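Local coordinates for DNA protection during starvation protein (Agrobacterium tumefaciens, PDB 1O9R), which protects DNA from oxidative damage without binding it, oxidising iron(II) with hydrogen peroxide and storing the product as a ferric mineral inside a hollow dodecamer, at residues 94-99 with 111-116; 32-37 with 57-62; 17-22 with 71-76; 67-72 with 138-143. All coordinates share one frame; numbering follows the deposited sequence.

Contact 1 of 4, residues 94-99 with 111-116; sequences KAYPTD and IERYGE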
loop_
_atom_site.group_PDB
_atom_site.type_symbol
_atom_site.label_atom_id
_atom_site.label_comp_id
_atom_site.label_asym_id
_atom_site.label_seq_id
_atom_site.Cartn_x
_atom_site.Cartn_y
_atom_site.Cartn_z
ATOM N N LYS A 94 -4.491 -40.345 8.507
ATOM C CA LYS A 94 -4.264 -41.446 7.561
ATOM C C LYS A 94 -3.744 -40.851 6.243
ATOM O O LYS A 94 -4.127 -39.734 5.858
ATOM C CB LYS A 94 -5.622 -42.057 7.221
ATOM C CG LYS A 94 -6.936 -41.499 7.542
ATOM C CD LYS A 94 -7.288 -40.020 7.501
ATOM C CE LYS A 94 -7.136 -39.376 8.858
ATOM N NZ LYS A 94 -6.730 -37.985 8.971
ATOM N N ALA A 95 -2.906 -41.622 5.562
ATOM C CA ALA A 95 -2.385 -41.195 4.267
ATOM C C ALA A 95 -3.484 -40.736 3.328
ATOM O O ALA A 95 -4.571 -41.300 3.129
ATOM C CB ALA A 95 -1.673 -42.411 3.615
ATOM N N TYR A 96 -3.175 -39.569 2.686
ATOM C CA TYR A 96 -4.159 -38.988 1.779
ATOM C C TYR A 96 -4.134 -39.737 0.456
ATOM O O TYR A 96 -3.076 -40.024 -0.120
ATOM C CB TYR A 96 -3.766 -37.478 1.548
ATOM C CG TYR A 96 -4.899 -36.701 0.930
ATOM C CD1 TYR A 96 -5.940 -36.168 1.717
ATOM C CD2 TYR A 96 -4.968 -36.517 -0.448
ATOM C CE1 TYR A 96 -6.998 -35.469 1.184
ATOM C CE2 TYR A 96 -6.052 -35.822 -0.989
ATOM C CZ TYR A 96 -7.052 -35.294 -0.200
ATOM O OH TYR A 96 -8.124 -34.605 -0.700
ATOM N N PRO A 97 -5.317 -40.019 -0.092
ATOM C CA PRO A 97 -5.348 -40.778 -1.367
ATOM C C PRO A 97 -4.814 -39.999 -2.550
ATOM O O PRO A 97 -5.245 -38.851 -2.743
ATOM C CB PRO A 97 -6.798 -41.168 -1.499
ATOM C CG PRO A 97 -7.577 -40.115 -0.748
ATOM C CD PRO A 97 -6.658 -39.767 0.429
ATOM N N THR A 98 -3.942 -40.602 -3.328
ATOM C CA THR A 98 -3.376 -39.868 -4.487
ATOM C C THR A 98 -4.128 -40.161 -5.759
ATOM O O THR A 98 -3.712 -39.681 -6.828
ATOM C CB THR A 98 -1.885 -40.204 -4.636
ATOM O OG1 THR A 98 -1.684 -41.617 -4.768
ATOM C CG2 THR A 98 -1.128 -39.750 -3.407
ATOM N N ASP A 99 -5.160 -40.971 -5.698
ATOM C CA ASP A 99 -5.901 -41.365 -6.873
ATOM C C ASP A 99 -7.330 -40.872 -6.884
ATOM O O ASP A 99 -8.207 -41.357 -7.585
ATOM C CB ASP A 99 -5.876 -42.901 -7.026
ATOM C CG ASP A 99 -6.579 -43.566 -5.874
ATOM O OD1 ASP A 99 -6.830 -44.799 -6.009
ATOM O OD2 ASP A 99 -6.874 -42.926 -4.843
ATOM N N ILE A 111 -12.401 -33.112 4.803
ATOM C CA ILE A 111 -13.274 -32.969 5.994
ATOM C C ILE A 111 -12.851 -33.951 7.084
ATOM O O ILE A 111 -12.780 -33.620 8.249
ATOM C CB ILE A 111 -14.733 -33.161 5.613
ATOM C CG1 ILE A 111 -15.226 -31.920 4.830
ATOM C CG2 ILE A 111 -15.634 -33.406 6.843
ATOM C CD1 ILE A 111 -16.491 -32.138 4.018
ATOM N N GLU A 112 -12.483 -35.205 6.679
ATOM C CA GLU A 112 -12.068 -36.137 7.723
ATOM C C GLU A 112 -10.819 -35.647 8.456
ATOM O O GLU A 112 -10.739 -35.770 9.681
ATOM C CB GLU A 112 -11.829 -37.544 7.144
ATOM C CG GLU A 112 -13.097 -38.260 6.703
ATOM C CD GLU A 112 -12.847 -39.715 6.297
ATOM O OE1 GLU A 112 -11.687 -40.225 6.318
ATOM O OE2 GLU A 112 -13.893 -40.329 5.968
ATOM N N ARG A 113 -9.862 -35.134 7.685
ATOM C CA ARG A 113 -8.553 -34.766 8.288
ATOM C C ARG A 113 -8.690 -33.458 9.034
ATOM O O ARG A 113 -8.046 -33.289 10.070
ATOM C CB ARG A 113 -7.454 -34.848 7.211
ATOM C CG ARG A 113 -7.242 -36.335 6.813
ATOM C CD ARG A 113 -6.453 -36.418 5.502
ATOM N NE ARG A 113 -6.233 -37.847 5.155
ATOM C CZ ARG A 113 -7.179 -38.606 4.609
ATOM N NH1 ARG A 113 -8.388 -38.208 4.331
ATOM N NH2 ARG A 113 -6.911 -39.929 4.336
ATOM N N TYR A 114 -9.347 -32.483 8.417
ATOM C CA TYR A 114 -9.565 -31.230 9.124
ATOM C C TYR A 114 -10.357 -31.441 10.405
ATOM O O TYR A 114 -10.066 -30.813 11.432
ATOM C CB TYR A 114 -10.334 -30.197 8.226
ATOM C CG TYR A 114 -9.355 -29.350 7.413
ATOM C CD1 TYR A 114 -9.179 -28.010 7.787
ATOM C CD2 TYR A 114 -8.728 -29.859 6.310
ATOM C CE1 TYR A 114 -8.279 -27.245 6.994
ATOM C CE2 TYR A 114 -7.823 -29.129 5.559
ATOM C CZ TYR A 114 -7.643 -27.818 5.948
ATOM O OH TYR A 114 -6.716 -27.045 5.229
ATOM N N GLY A 115 -11.365 -32.346 10.403
ATOM C CA GLY A 115 -12.104 -32.653 11.621
ATOM C C GLY A 115 -11.193 -33.235 12.712
ATOM O O GLY A 115 -11.243 -32.825 13.867
ATOM N N GLU A 116 -10.324 -34.171 12.264
ATOM C CA GLU A 116 -9.411 -34.756 13.272
ATOM C C GLU A 116 -8.467 -33.733 13.875
ATOM O O GLU A 116 -8.270 -33.652 15.108
ATOM C CB GLU A 116 -8.631 -35.934 12.646
ATOM C CG GLU A 116 -9.622 -37.076 12.396
ATOM C CD GLU A 116 -9.073 -38.149 11.509
ATOM O OE1 GLU A 116 -9.709 -39.227 11.374
ATOM O OE2 GLU A 116 -8.004 -37.917 10.914
#

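Contact 2 of 4, residues 32-37 with 57-62; sequences LALVTK and TFRTQL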
loop_
_atom_site.group_PDB
_atom_site.type_symbol
_atom_site.label_atom_id
_atom_site.label_comp_id
_atom_site.label_asym_id
_atom_site.label_seq_id
_atom_site.Cartn_x
_atom_site.Cartn_y
_atom_site.Cartn_z
ATOM N N LEU A 32 -1.408 -31.954 7.695
ATOM C CA LEU A 32 -2.587 -31.338 7.098
ATOM C C LEU A 32 -2.217 -30.242 6.100
ATOM O O LEU A 32 -2.926 -30.106 5.106
ATOM C CB LEU A 32 -3.495 -30.766 8.231
ATOM C CG LEU A 32 -4.915 -30.418 7.745
ATOM C CD1 LEU A 32 -5.633 -31.744 7.421
ATOM C CD2 LEU A 32 -5.678 -29.711 8.847
ATOM N N ALA A 33 -1.121 -29.516 6.380
ATOM C CA ALA A 33 -0.706 -28.494 5.398
ATOM C C ALA A 33 -0.322 -29.188 4.098
ATOM O O ALA A 33 -0.659 -28.679 3.008
ATOM C CB ALA A 33 0.479 -27.716 5.971
ATOM N N LEU A 34 0.391 -30.332 4.142
ATOM C CA LEU A 34 0.761 -31.033 2.899
ATOM C C LEU A 34 -0.479 -31.592 2.228
ATOM O O LEU A 34 -0.570 -31.513 0.979
ATOM C CB LEU A 34 1.716 -32.207 3.229
ATOM C CG LEU A 34 3.050 -31.757 3.841
ATOM C CD1 LEU A 34 3.907 -33.001 4.161
ATOM C CD2 LEU A 34 3.826 -30.813 2.929
ATOM N N VAL A 35 -1.427 -32.115 3.000
ATOM C CA VAL A 35 -2.669 -32.629 2.449
ATOM C C VAL A 35 -3.424 -31.566 1.680
ATOM O O VAL A 35 -4.038 -31.798 0.629
ATOM C CB VAL A 35 -3.525 -33.131 3.664
ATOM C CG1 VAL A 35 -4.961 -33.148 3.338
ATOM C CG2 VAL A 35 -3.017 -34.537 4.064
ATOM N N THR A 36 -3.467 -30.344 2.252
ATOM C CA THR A 36 -4.223 -29.255 1.665
ATOM C C THR A 36 -3.735 -28.921 0.256
ATOM O O THR A 36 -4.584 -28.748 -0.633
ATOM C CB THR A 36 -4.119 -28.049 2.615
ATOM O OG1 THR A 36 -4.732 -28.426 3.889
ATOM C CG2 THR A 36 -4.874 -26.845 2.126
ATOM N N LYS A 37 -2.411 -28.858 0.094
ATOM C CA LYS A 37 -1.867 -28.588 -1.233
ATOM C C LYS A 37 -2.038 -29.810 -2.154
ATOM O O LYS A 37 -2.360 -29.646 -3.327
ATOM C CB LYS A 37 -0.400 -28.183 -1.149
ATOM C CG LYS A 37 -0.190 -26.714 -0.741
ATOM C CD LYS A 37 -0.479 -25.802 -1.966
ATOM C CE LYS A 37 -0.163 -24.345 -1.569
ATOM N NZ LYS A 37 -0.342 -23.536 -2.842
ATOM N N THR A 57 -5.718 -20.415 0.970
ATOM C CA THR A 57 -5.883 -19.606 2.187
ATOM C C THR A 57 -5.739 -20.521 3.412
ATOM O O THR A 57 -5.099 -20.135 4.411
ATOM C CB THR A 57 -7.264 -18.939 2.226
ATOM O OG1 THR A 57 -7.341 -18.072 1.063
ATOM C CG2 THR A 57 -7.466 -18.180 3.526
ATOM N N PHE A 58 -6.279 -21.748 3.375
ATOM C CA PHE A 58 -6.150 -22.639 4.522
ATOM C C PHE A 58 -4.703 -23.017 4.705
ATOM O O PHE A 58 -4.230 -23.110 5.864
ATOM C CB PHE A 58 -6.941 -23.925 4.238
ATOM C CG PHE A 58 -8.436 -23.762 4.274
ATOM C CD1 PHE A 58 -9.153 -24.934 4.004
ATOM C CD2 PHE A 58 -9.073 -22.569 4.606
ATOM C CE1 PHE A 58 -10.546 -24.848 4.001
ATOM C CE2 PHE A 58 -10.461 -22.556 4.631
ATOM C CZ PHE A 58 -11.169 -23.686 4.329
ATOM N N ARG A 59 -3.925 -23.225 3.640
ATOM C CA ARG A 59 -2.531 -23.585 3.772
ATOM C C ARG A 59 -1.744 -22.484 4.490
ATOM O O ARG A 59 -0.977 -22.770 5.413
ATOM C CB ARG A 59 -1.902 -24.002 2.449
ATOM C CG ARG A 59 -0.383 -24.182 2.554
ATOM C CD ARG A 59 0.024 -25.351 3.511
ATOM N NE ARG A 59 1.481 -25.388 3.467
ATOM C CZ ARG A 59 2.233 -26.164 2.665
ATOM N NH1 ARG A 59 3.572 -25.925 2.574
ATOM N NH2 ARG A 59 1.707 -27.169 1.991
ATOM N N THR A 60 -2.023 -21.235 4.119
ATOM C CA THR A 60 -1.323 -20.095 4.783
ATOM C C THR A 60 -1.673 -20.126 6.265
ATOM O O THR A 60 -0.784 -19.923 7.109
ATOM C CB THR A 60 -1.868 -18.769 4.170
ATOM O OG1 THR A 60 -1.351 -18.793 2.815
ATOM C CG2 THR A 60 -1.201 -17.607 4.929
ATOM N N GLN A 61 -2.941 -20.366 6.633
ATOM C CA GLN A 61 -3.244 -20.374 8.069
ATOM C C GLN A 61 -2.600 -21.509 8.825
ATOM O O GLN A 61 -2.135 -21.352 9.946
ATOM C CB GLN A 61 -4.780 -20.470 8.237
ATOM C CG GLN A 61 -5.492 -19.257 7.682
ATOM C CD GLN A 61 -7.001 -19.399 7.684
ATOM O OE1 GLN A 61 -7.601 -20.365 8.140
ATOM N NE2 GLN A 61 -7.659 -18.389 7.110
ATOM N N LEU A 62 -2.524 -22.708 8.201
ATOM C CA LEU A 62 -1.881 -23.854 8.843
ATOM C C LEU A 62 -0.393 -23.574 8.972
ATOM O O LEU A 62 0.249 -23.956 9.966
ATOM C CB LEU A 62 -2.098 -25.119 7.973
ATOM C CG LEU A 62 -3.533 -25.651 7.985
ATOM C CD1 LEU A 62 -3.713 -26.786 6.963
ATOM C CD2 LEU A 62 -3.944 -26.134 9.391
#

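Contact 3 of 4, residues 17-22 with 71-76; sequences TVIGIL and ERVVQL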
loop_
_atom_site.group_PDB
_atom_site.type_symbol
_atom_site.label_atom_id
_atom_site.label_comp_id
_atom_site.label_asym_id
_atom_site.label_seq_id
_atom_site.Cartn_x
_atom_site.Cartn_y
_atom_site.Cartn_z
ATOM N N THR A 17 5.061 -31.411 29.934
ATOM C CA THR A 17 3.750 -31.833 29.446
ATOM C C THR A 17 3.363 -31.075 28.160
ATOM O O THR A 17 2.881 -31.631 27.174
ATOM C CB THR A 17 2.644 -31.599 30.481
ATOM O OG1 THR A 17 2.989 -32.437 31.649
ATOM C CG2 THR A 17 1.220 -31.907 30.076
ATOM N N VAL A 18 3.535 -29.751 28.282
ATOM C CA VAL A 18 3.015 -28.951 27.140
ATOM C C VAL A 18 3.925 -29.130 25.939
ATOM O O VAL A 18 3.418 -29.103 24.785
ATOM C CB VAL A 18 2.840 -27.506 27.532
ATOM C CG1 VAL A 18 2.548 -26.612 26.359
ATOM C CG2 VAL A 18 1.700 -27.408 28.575
ATOM N N ILE A 19 5.257 -29.263 26.053
ATOM C CA ILE A 19 6.085 -29.572 24.882
ATOM C C ILE A 19 5.556 -30.801 24.178
ATOM O O ILE A 19 5.487 -30.846 22.944
ATOM C CB ILE A 19 7.562 -29.741 25.346
ATOM C CG1 ILE A 19 8.101 -28.320 25.675
ATOM C CG2 ILE A 19 8.385 -30.453 24.269
ATOM C CD1 ILE A 19 9.448 -28.442 26.407
ATOM N N GLY A 20 5.160 -31.873 24.918
ATOM C CA GLY A 20 4.618 -33.059 24.261
ATOM C C GLY A 20 3.347 -32.805 23.467
ATOM O O GLY A 20 3.180 -33.266 22.350
ATOM N N ILE A 21 2.448 -31.995 24.064
ATOM C CA ILE A 21 1.200 -31.623 23.396
ATOM C C ILE A 21 1.516 -30.819 22.113
ATOM O O ILE A 21 0.876 -31.069 21.085
ATOM C CB ILE A 21 0.326 -30.804 24.348
ATOM C CG1 ILE A 21 -0.113 -31.661 25.571
ATOM C CG2 ILE A 21 -0.921 -30.280 23.656
ATOM C CD1 ILE A 21 -0.678 -30.729 26.652
ATOM N N LEU A 22 2.391 -29.853 22.207
ATOM C CA LEU A 22 2.731 -28.999 21.043
ATOM C C LEU A 22 3.391 -29.843 19.963
ATOM O O LEU A 22 2.948 -29.708 18.825
ATOM C CB LEU A 22 3.720 -27.942 21.529
ATOM C CG LEU A 22 3.129 -26.826 22.420
ATOM C CD1 LEU A 22 4.195 -26.114 23.231
ATOM C CD2 LEU A 22 2.407 -25.822 21.498
ATOM N N GLU A 71 7.312 -22.606 17.607
ATOM C CA GLU A 71 8.060 -21.601 18.389
ATOM C C GLU A 71 7.748 -21.753 19.882
ATOM O O GLU A 71 8.698 -21.489 20.665
ATOM C CB GLU A 71 7.671 -20.187 17.929
ATOM C CG GLU A 71 8.033 -19.835 16.480
ATOM C CD GLU A 71 7.521 -18.408 16.159
ATOM O OE1 GLU A 71 6.721 -17.791 16.872
ATOM O OE2 GLU A 71 7.796 -18.030 15.008
ATOM N N ARG A 72 6.534 -22.115 20.236
ATOM C CA ARG A 72 6.243 -22.280 21.688
ATOM C C ARG A 72 7.032 -23.424 22.257
ATOM O O ARG A 72 7.434 -23.241 23.426
ATOM C CB ARG A 72 4.726 -22.477 21.834
ATOM C CG ARG A 72 4.257 -22.451 23.293
ATOM C CD ARG A 72 4.666 -21.098 23.969
ATOM N NE ARG A 72 4.059 -21.146 25.319
ATOM C CZ ARG A 72 4.440 -20.247 26.244
ATOM N NH1 ARG A 72 5.331 -19.309 25.990
ATOM N NH2 ARG A 72 3.854 -20.286 27.468
ATOM N N VAL A 73 7.212 -24.531 21.521
ATOM C CA VAL A 73 8.056 -25.604 22.065
ATOM C C VAL A 73 9.387 -25.021 22.441
ATOM O O VAL A 73 9.986 -25.333 23.524
ATOM C CB VAL A 73 8.238 -26.660 20.961
ATOM C CG1 VAL A 73 9.352 -27.642 21.397
ATOM C CG2 VAL A 73 6.939 -27.378 20.653
ATOM N N VAL A 74 10.032 -24.263 21.556
ATOM C CA VAL A 74 11.390 -23.783 21.826
ATOM C C VAL A 74 11.432 -22.754 22.927
ATOM O O VAL A 74 12.400 -22.700 23.699
ATOM C CB VAL A 74 12.042 -23.274 20.512
ATOM C CG1 VAL A 74 12.076 -24.490 19.528
ATOM C CG2 VAL A 74 11.389 -22.217 19.699
ATOM N N GLN A 75 10.399 -21.916 23.010
ATOM C CA GLN A 75 10.303 -20.956 24.097
ATOM C C GLN A 75 10.358 -21.685 25.443
ATOM O O GLN A 75 10.877 -21.086 26.394
ATOM C CB GLN A 75 8.982 -20.172 24.027
ATOM C CG GLN A 75 9.012 -19.140 22.881
ATOM C CD GLN A 75 7.616 -18.712 22.516
ATOM O OE1 GLN A 75 6.726 -18.594 23.335
ATOM N NE2 GLN A 75 7.360 -18.543 21.203
ATOM N N LEU A 76 9.775 -22.855 25.533
ATOM C CA LEU A 76 9.742 -23.627 26.793
ATOM C C LEU A 76 11.010 -24.431 26.947
ATOM O O LEU A 76 10.986 -25.232 27.924
ATOM C CB LEU A 76 8.449 -24.406 26.854
ATOM C CG LEU A 76 7.165 -23.566 26.825
ATOM C CD1 LEU A 76 5.964 -24.506 26.865
ATOM C CD2 LEU A 76 7.140 -22.563 27.973
#

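Contact 4 of 4, residues 67-72 with 138-143; sequences DTIAER and DIFTAA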
loop_
_atom_site.group_PDB
_atom_site.type_symbol
_atom_site.label_atom_id
_atom_site.label_comp_id
_atom_site.label_asym_id
_atom_site.label_seq_id
_atom_site.Cartn_x
_atom_site.Cartn_y
_atom_site.Cartn_z
ATOM N N ASP A 67 3.788 -22.702 12.734
ATOM C CA ASP A 67 4.972 -21.961 13.179
ATOM C C ASP A 67 4.784 -21.528 14.607
ATOM O O ASP A 67 5.736 -21.548 15.446
ATOM C CB ASP A 67 5.080 -20.665 12.309
ATOM C CG ASP A 67 5.782 -21.036 11.016
ATOM O OD1 ASP A 67 6.202 -22.201 10.888
ATOM O OD2 ASP A 67 5.849 -20.200 10.086
ATOM N N THR A 68 3.582 -21.035 14.990
ATOM C CA THR A 68 3.379 -20.552 16.364
ATOM C C THR A 68 3.565 -21.709 17.357
ATOM O O THR A 68 4.070 -21.488 18.464
ATOM C CB THR A 68 2.011 -19.907 16.496
ATOM O OG1 THR A 68 1.999 -18.819 15.517
ATOM C CG2 THR A 68 1.716 -19.246 17.831
ATOM N N ILE A 69 3.007 -22.891 17.025
ATOM C CA ILE A 69 3.150 -24.066 17.921
ATOM C C ILE A 69 4.597 -24.448 18.036
ATOM O O ILE A 69 5.061 -24.687 19.194
ATOM C CB ILE A 69 2.260 -25.183 17.309
ATOM C CG1 ILE A 69 0.787 -24.874 17.573
ATOM C CG2 ILE A 69 2.620 -26.561 17.861
ATOM C CD1 ILE A 69 -0.209 -25.719 16.728
ATOM N N ALA A 70 5.362 -24.526 16.943
ATOM C CA ALA A 70 6.757 -24.899 17.033
ATOM C C ALA A 70 7.552 -23.913 17.864
ATOM O O ALA A 70 8.445 -24.299 18.621
ATOM C CB ALA A 70 7.314 -24.987 15.599
ATOM N N GLU A 71 7.312 -22.606 17.607
ATOM C CA GLU A 71 8.060 -21.601 18.389
ATOM C C GLU A 71 7.748 -21.753 19.882
ATOM O O GLU A 71 8.698 -21.489 20.665
ATOM C CB GLU A 71 7.671 -20.187 17.929
ATOM C CG GLU A 71 8.033 -19.835 16.480
ATOM C CD GLU A 71 7.521 -18.408 16.159
ATOM O OE1 GLU A 71 6.721 -17.791 16.872
ATOM O OE2 GLU A 71 7.796 -18.030 15.008
ATOM N N ARG A 72 6.534 -22.115 20.236
ATOM C CA ARG A 72 6.243 -22.280 21.688
ATOM C C ARG A 72 7.032 -23.424 22.257
ATOM O O ARG A 72 7.434 -23.241 23.426
ATOM C CB ARG A 72 4.726 -22.477 21.834
ATOM C CG ARG A 72 4.257 -22.451 23.293
ATOM C CD ARG A 72 4.666 -21.098 23.969
ATOM N NE ARG A 72 4.059 -21.146 25.319
ATOM C CZ ARG A 72 4.440 -20.247 26.244
ATOM N NH1 ARG A 72 5.331 -19.309 25.990
ATOM N NH2 ARG A 72 3.854 -20.286 27.468
ATOM N N ASP A 138 -3.769 -20.325 24.784
ATOM C CA ASP A 138 -4.251 -19.296 23.856
ATOM C C ASP A 138 -3.742 -19.536 22.447
ATOM O O ASP A 138 -4.504 -19.278 21.493
ATOM C CB ASP A 138 -3.691 -17.967 24.399
ATOM C CG ASP A 138 -4.250 -16.781 23.593
ATOM O OD1 ASP A 138 -3.472 -16.140 22.854
ATOM O OD2 ASP A 138 -5.455 -16.539 23.708
ATOM N N ILE A 139 -2.540 -20.058 22.296
ATOM C CA ILE A 139 -2.004 -20.391 20.956
ATOM C C ILE A 139 -2.922 -21.435 20.342
ATOM O O ILE A 139 -3.280 -21.372 19.137
ATOM C CB ILE A 139 -0.555 -20.888 21.073
ATOM C CG1 ILE A 139 0.352 -19.675 21.329
ATOM C CG2 ILE A 139 -0.118 -21.642 19.797
ATOM C CD1 ILE A 139 1.755 -20.081 21.804
ATOM N N PHE A 140 -3.317 -22.458 21.152
ATOM C CA PHE A 140 -4.178 -23.497 20.578
ATOM C C PHE A 140 -5.590 -22.953 20.364
ATOM O O PHE A 140 -6.287 -23.393 19.426
ATOM C CB PHE A 140 -4.245 -24.726 21.521
ATOM C CG PHE A 140 -3.032 -25.607 21.433
ATOM C CD1 PHE A 140 -2.307 -25.859 22.606
ATOM C CD2 PHE A 140 -2.657 -26.210 20.244
ATOM C CE1 PHE A 140 -1.217 -26.706 22.557
ATOM C CE2 PHE A 140 -1.563 -27.036 20.226
ATOM C CZ PHE A 140 -0.837 -27.306 21.388
ATOM N N THR A 141 -6.082 -21.984 21.167
ATOM C CA THR A 141 -7.380 -21.411 20.975
ATOM C C THR A 141 -7.462 -20.633 19.667
ATOM O O THR A 141 -8.444 -20.719 18.929
ATOM C CB THR A 141 -7.765 -20.550 22.160
ATOM O OG1 THR A 141 -7.768 -21.343 23.353
ATOM C CG2 THR A 141 -9.192 -20.016 21.995
ATOM N N ALA A 142 -6.409 -19.870 19.397
ATOM C CA ALA A 142 -6.408 -19.131 18.094
ATOM C C ALA A 142 -6.424 -20.130 16.952
ATOM O O ALA A 142 -7.128 -19.898 15.951
ATOM C CB ALA A 142 -5.164 -18.234 18.044
ATOM N N ALA A 143 -5.658 -21.216 17.079
ATOM C CA ALA A 143 -5.646 -22.226 16.013
ATOM C C ALA A 143 -7.008 -22.848 15.857
ATOM O O ALA A 143 -7.510 -23.154 14.770
ATOM C CB ALA A 143 -4.554 -23.289 16.255
#

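Contact 1 of 4, residues 94-99 with 111-116
The guanidinium of Arg113 takes hold of the backbone of the loop side-on, NE and NH2 both donating to the carbonyl oxygen of Lys94. The NE bond to Lys94 O is the shorter and straighter, 2.9 Å with 154° at the hydrogen; NH2 reaches the same oxygen from 3.2 Å, well above the carbonyl plane, and also makes a weak bond to Ala95 O. Lys94 O lies in the guanidinium plane, so the two bonds fix how the group is turned. Aliphatic Lys94 CD lies over one guanidinium face, and Tyr96 CD1 lies over the opposite face, 3.8 Å from Arg113 NE. Arg113 CD meets the edge of the tyrosine ring, whose plane is 73° from that of the guanidinium. An extended chain from CG to NE carries the charged group from helix 103-130 out to the loop after helix 84-90, part of the connection between the second and third long helices of the ferritin-like four-helix bundle. The lysine amino group points toward the Glu116 carboxylate, but that salt bridge is modelled too tightly for its geometry to be trusted. Further out, Arg113 NH1 bonds to Ala109 O, one turn back on its own helix. The hydroxyl of Tyr96 is hydrogen-bonded to His106 ND1, and its ring packs on Val35 and Ala39 of helix 12-42.

Contact 2 of 4, residues 32-37 with 57-62
Among the polar contacts, Arg59 NH2 donates to Ala33 O at 3.0 Å, the one hydrogen bond between residues 32-37 and 57-62. The bond is bent, 142° at the hydrogen, and the nitrogen stands above the carbonyl plane, on an oxygen whose helical bond to Lys37 N is weak. With CG anti to its backbone N (chi1 172°) and a bend at chi2, the arginine chain runs across to helix 12-42. NE turns to Asp63 of its own helix in a salt bridge, while NH1 lies near Arg59 NH1 of a neighbouring subunit. Thr36 OG1 hydrogen-bonds back to Leu32 O (2.8 Å), on the face of that carbonyl opposite Thr36 N, and is also bonded to Tyr114 OH.

The helices are the first two long ones of the ferritin-like bundle, antiparallel at 165° with segment axes 9.2 Å apart. Arg59 is the knob in their packing, set in a hole made by Ala33, Leu34, Thr36 and Lys37.

In the van der Waals packing, Ala33 CB presses on Arg59 CD at 3.4 Å, and Lys37 CG lies equally close to Arg59 NH2. Leu62 CD1 reaches Leu32 CG at 3.9 Å and comes within 3.6 Å of Thr36 OG1; the two leucine side chains cross at about a right angle.

Charge ties the contact to the iron sites at the twofold interfaces: Lys37 NZ forms salt bridges with Asp56 and with Asp67 of a neighbouring subunit, and its side chain is about 5 Å from a bound iron.

Contact 3 of 4, residues 17-22 with 71-76
The start of helix 12-42 and the end of helix 48-75 pack here as an antiparallel pair, 160° between their directions, at one end of the ferritin-like bundle. Their segment axes approach to 9.3 Å, and the side chains between them meet through carbon. Leu22 lies against two successive residues of the partner helix. Its CB is 3.4 Å from Val73 CG2, tighter than usual for two carbons, and its CD1 touches Arg72 CG at 3.7 Å. The valine divides its branches: CG2, anti to the carbonyl carbon, faces Leu22, whereas CG1, anti to the backbone N (chi1 168°), meets Ile19 CG2 at 4.1 Å.

Leu76, just past the last helical turn, closes the end of the interface. Ile19 and Leu76 run alongside each other, pointing opposite ways, with Ile19 CD1 3.9 Å from Leu76 O, while Leu76 CD1 reaches Val18 CG1 at 4.0 Å. The other branch, Leu76 CD2, sits over the centre of the Arg72 guanidinium.

That guanidinium is held at its edge. Arg72 NH1 donates to Gln75 OE1 (3.1 Å) almost straight, at 165°, with each group in the plane of the other. NE bonds to Thr136, NH2 pairs with Asp133, and NH1 also meets Asp148 of a neighbouring subunit.

Arg72 thus lends aliphatic carbons to the helix pair and shares its charge between Asp133 of its own chain and Asp148 across the subunit interface, so the buried cation is probably well neutralised; Glu71, on the same turn, is an iron ligand.

Contact 4 of 4, residues 67-72 with 138-143
This is apolar packing between helix 48-75 and helix 134-156, the second and fourth long helices of the bundle, which run antiparallel at 169° with segment axes 10.2 Å apart. Ile139 is central. Its CG2, anti to the backbone N, meets Thr68 CG2 at 3.6 Å and Ile69 CG1 at 4.0 Å. The CG1 branch also grazes the Thr68 methyl and ends on the Arg72 chain, with Ile139 CD1 3.8 Å from Arg72 CG and equally near CB and CD. Ile69 in turn sends CD1 to Phe140 CE2 at 4.0 Å, the two side chains crossing at about a right angle; beyond, the phenylalanine packs on Leu22 and on Ala124 and Ile125 of helix 103-130. With OG1 anti to the carbonyl carbon (chi1 -59°) and bonded back to Asn64 O, the methyl of Thr68 is the branch turned to Ile139.

The Glu71 carboxylate takes no part in this packing and pairs with Lys149 of a neighbouring subunit. The hydrocarbon inner side therefore joins the helices within the subunit, leaving iron ligand Glu71 and probable ligand Asp67 directed at the interfaces between subunits.

In the fold
From the N terminus, helix 12-42 enters contact 3 with 17-22 and contact 2 with 32-37. Contact 2 closes first, when the chain turns back along helix 48-75; contact 3 closes at the far end of that helix, so its loop encloses that of contact 2. Contact 4 opens at 67-72, sharing Glu71 and Arg72 with contact 3, and closes only on helix 134-156. Contact 1 lies within this long loop, tying the connection after helix 84-90 to helix 103-130. Contacts 1 and 2 touch through Tyr114 and Thr36, contacts 3 and 4 through Leu22 and Phe140; contact 1 lies across the chain's centre from both contacts 3 and 4.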